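Local coordinates for protein lectin (Lotus tetragonolobus, PDB 2EIG) that probably binds L-fucosyl-containing sugars as a calcium- and manganese-containing seed lectin of the legume family, at residues K21-G26 with M30-L35. Residues are numbered along the deposited sequence; the frame is centred on the assembly and turned at random.
Sequences KIWTDG and MPTDPL
The carbonyl oxygen T32 O is met from two sources: R215 NH1 donates a hydrogen bond to it, and the indole of W23 lies against it. The nearest ring atom, W23 CE3, is 3.7 Å from T32 O, and W23 CZ3 is 3.9 Å away. The oxygen approaches the ring obliquely, in a van der Waals contact. R215 also makes a cation-pi contact with W23, so one arginine serves both partners. T24 OG1 sits over the centre of one face of the W23 ring, 3.5 Å above its plane.

The second contact is aliphatic. The first carbons of the K21 side chain lie against T32, and the two side chains cross at a slant. K21 CG is 3.6 Å from T32 CB and 3.7 Å from the methyl T32 CG2. K21 CG stands anti to the carbonyl carbon (chi1 -52°), which brings it onto T32. A bend at chi2 (-73°) then turns the rest of the chain off T32. No hydrogen bond joins the two segments; the backbone of T32 pairs instead with D19, and that of K21 with A29.

Beyond T32, D33 OD2 accepts a hydrogen bond from L35 N at 3.1 Å. The N-H arrives from above the carboxylate plane, 59° out of it. This closes an Asx turn. Before T32, the peptide bond preceding P31 is cis, and M30 and P31 are buried against strands 39-50 and 199-208.

T32 sits where the chain leaves strand 27-29 of one sheet for strand 39-50 of the other, and W23 and K21 pack on it at the surface of the legume lectin beta-sandwich.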
ATOM      1  N   LYS A  21     -14.025  21.770 -25.389  1.00 19.35           N
ATOM      2  CA  LYS A  21     -14.246  21.753 -26.863  1.00 19.87           C
ATOM      3  C   LYS A  21     -13.035  21.174 -27.535  1.00 21.41           C
ATOM      4  O   LYS A  21     -11.914  21.322 -27.022  1.00 21.67           O
ATOM      5  CB  LYS A  21     -14.472  23.168 -27.426  1.00 18.41           C
ATOM      6  CG  LYS A  21     -15.560  24.034 -26.752  1.00 19.38           C
ATOM      7  CD  LYS A  21     -16.942  23.541 -27.113  1.00 20.64           C
ATOM      8  CE  LYS A  21     -18.041  24.315 -26.435  1.00 25.31           C
ATOM      9  NZ  LYS A  21     -19.258  23.531 -26.752  1.00 30.81           N
ATOM     10  N   ILE A  22     -13.226  20.494 -28.671  1.00 24.48           N
ATOM     11  CA  ILE A  22     -12.073  20.204 -29.543  1.00 27.92           C
ATOM     12  C   ILE A  22     -11.628  21.576 -30.072  1.00 29.87           C
ATOM     13  O   ILE A  22     -12.478  22.366 -30.492  1.00 30.93           O
ATOM     14  CB  ILE A  22     -12.418  19.220 -30.723  1.00 27.70           C
ATOM     15  CG1 ILE A  22     -13.012  17.900 -30.208  1.00 29.51           C
ATOM     16  CG2 ILE A  22     -11.177  18.932 -31.591  1.00 28.74           C
ATOM     17  CD1 ILE A  22     -12.198  17.232 -29.120  1.00 32.95           C
ATOM     18  N   TRP A  23     -10.335  21.888 -29.978  1.00 31.95           N
ATOM     19  CA  TRP A  23      -9.783  23.178 -30.454  1.00 34.61           C
ATOM     20  C   TRP A  23      -8.708  22.917 -31.528  1.00 34.73           C
ATOM     21  O   TRP A  23      -8.560  21.781 -31.985  1.00 33.95           O
ATOM     22  CB  TRP A  23      -9.378  24.119 -29.272  1.00 36.18           C
ATOM     23  CG  TRP A  23      -7.992  24.825 -29.231  1.00 40.15           C
ATOM     24  CD1 TRP A  23      -6.745  24.214 -29.216  1.00 42.98           C
ATOM     25  CD2 TRP A  23      -7.727  26.241 -29.068  1.00 41.43           C
ATOM     26  NE1 TRP A  23      -5.731  25.158 -29.097  1.00 42.72           N
ATOM     27  CE2 TRP A  23      -6.297  26.405 -29.015  1.00 42.83           C
ATOM     28  CE3 TRP A  23      -8.540  27.379 -28.990  1.00 41.00           C
ATOM     29  CZ2 TRP A  23      -5.679  27.661 -28.896  1.00 40.71           C
ATOM     30  CZ3 TRP A  23      -7.918  28.641 -28.872  1.00 41.70           C
ATOM     31  CH2 TRP A  23      -6.503  28.765 -28.813  1.00 41.83           C
ATOM     32  N   THR A  24      -8.010  23.959 -31.966  1.00 35.43           N
ATOM     33  CA  THR A  24      -7.024  23.837 -33.059  1.00 35.85           C
ATOM     34  C   THR A  24      -6.118  22.618 -32.960  1.00 35.13           C
ATOM     35  O   THR A  24      -5.643  22.262 -31.863  1.00 34.69           O
ATOM     36  CB  THR A  24      -6.080  25.051 -33.127  1.00 36.30           C
ATOM     37  OG1 THR A  24      -6.722  26.207 -32.564  1.00 38.20           O
ATOM     38  CG2 THR A  24      -5.642  25.299 -34.582  1.00 36.94           C
ATOM     39  N   ASP A  25      -5.878  22.001 -34.119  1.00 34.18           N
ATOM     40  CA  ASP A  25      -4.892  20.921 -34.272  1.00 33.80           C
ATOM     41  C   ASP A  25      -5.295  19.674 -33.478  1.00 31.67           C
ATOM     42  O   ASP A  25      -4.414  19.020 -32.915  1.00 31.62           O
ATOM     43  CB  ASP A  25      -3.498  21.339 -33.752  1.00 34.72           C
ATOM     44  CG  ASP A  25      -2.811  22.397 -34.603  1.00 38.05           C
ATOM     45  OD1 ASP A  25      -3.224  22.594 -35.762  1.00 39.56           O
ATOM     46  OD2 ASP A  25      -1.825  23.005 -34.087  1.00 39.99           O
ATOM     47  N   GLY A  26      -6.592  19.385 -33.405  1.00 29.48           N
ATOM     48  CA  GLY A  26      -7.084  18.209 -32.697  1.00 27.22           C
ATOM     49  C   GLY A  26      -6.807  18.156 -31.194  1.00 25.37           C
ATOM     50  O   GLY A  26      -6.639  17.085 -30.639  1.00 23.80           O
ATOM     51  N   MET A  30      -9.692  22.912 -22.367  1.00 14.73           N
ATOM     52  CA  MET A  30     -10.531  22.912 -21.175  1.00 15.21           C
ATOM     53  C   MET A  30      -9.973  24.032 -20.304  1.00 14.95           C
ATOM     54  O   MET A  30      -9.166  23.778 -19.433  1.00 14.60           O
ATOM     55  CB  MET A  30     -10.393  21.560 -20.439  1.00 14.70           C
ATOM     56  CG  MET A  30     -10.854  20.354 -21.273  1.00 14.10           C
ATOM     57  SD  MET A  30     -10.637  18.866 -20.341  1.00 15.54           S
ATOM     58  CE  MET A  30     -12.028  19.007 -19.173  1.00 16.95           C
ATOM     59  N   PRO A  31     -10.420  25.261 -20.535  1.00 16.04           N
ATOM     60  CA  PRO A  31     -11.509  25.574 -21.480  1.00 16.49           C
ATOM     61  C   PRO A  31     -11.027  25.971 -22.871  1.00 17.01           C
ATOM     62  O   PRO A  31      -9.847  26.264 -23.102  1.00 16.75           O
ATOM     63  CB  PRO A  31     -12.156  26.812 -20.845  1.00 14.84           C
ATOM     64  CG  PRO A  31     -10.962  27.578 -20.325  1.00 15.10           C
ATOM     65  CD  PRO A  31      -9.903  26.487 -19.897  1.00 14.98           C
ATOM     66  N   THR A  32     -11.971  25.968 -23.801  1.00 18.60           N
ATOM     67  CA  THR A  32     -11.700  26.432 -25.128  1.00 21.22           C
ATOM     68  C   THR A  32     -11.213  27.915 -25.109  1.00 20.41           C
ATOM     69  O   THR A  32     -10.273  28.271 -25.815  1.00 20.72           O
ATOM     70  CB  THR A  32     -12.954  26.338 -25.961  1.00 20.01           C
ATOM     71  OG1 THR A  32     -12.636  26.786 -27.277  1.00 29.59           O
ATOM     72  CG2 THR A  32     -14.064  27.182 -25.378  1.00 21.96           C
ATOM     73  N   ASP A  33     -11.839  28.740 -24.276  1.00 19.30           N
ATOM     74  CA  ASP A  33     -11.438  30.126 -24.173  1.00 19.81           C
ATOM     75  C   ASP A  33     -11.333  30.620 -22.704  1.00 19.49           C
ATOM     76  O   ASP A  33     -12.323  30.922 -22.071  1.00 20.32           O
ATOM     77  CB  ASP A  33     -12.408  31.004 -24.991  1.00 19.20           C
ATOM     78  CG  ASP A  33     -11.983  32.478 -25.006  1.00 19.09           C
ATOM     79  OD1 ASP A  33     -12.811  33.348 -25.365  1.00 20.61           O
ATOM     80  OD2 ASP A  33     -10.825  32.743 -24.628  1.00 17.47           O
ATOM     81  N   PRO A  34     -10.114  30.727 -22.180  1.00 20.24           N
ATOM     82  CA  PRO A  34      -9.990  31.189 -20.805  1.00 20.30           C
ATOM     83  C   PRO A  34     -10.335  32.695 -20.623  1.00 21.62           C
ATOM     84  O   PRO A  34     -10.706  33.085 -19.520  1.00 22.25           O
ATOM     85  CB  PRO A  34      -8.553  30.854 -20.437  1.00 19.88           C
ATOM     86  CG  PRO A  34      -7.942  30.237 -21.587  1.00 20.76           C
ATOM     87  CD  PRO A  34      -8.813  30.428 -22.793  1.00 19.84           C
ATOM     88  N   LEU A  35     -10.288  33.484 -21.709  1.00 22.19           N
ATOM     89  CA  LEU A  35     -10.547  34.943 -21.673  1.00 23.50           C
ATOM     90  C   LEU A  35     -11.919  35.286 -21.156  1.00 25.01           C
ATOM     91  O   LEU A  35     -12.150  36.371 -20.617  1.00 26.50           O
ATOM     92  CB  LEU A  35     -10.361  35.564 -23.066  1.00 21.65           C
ATOM     93  CG  LEU A  35      -8.990  35.336 -23.681  1.00 22.16           C
ATOM     94  CD1 LEU A  35      -8.930  35.856 -25.184  1.00 20.83           C
ATOM     95  CD2 LEU A  35      -7.858  35.900 -22.759  1.00 23.09           C
TER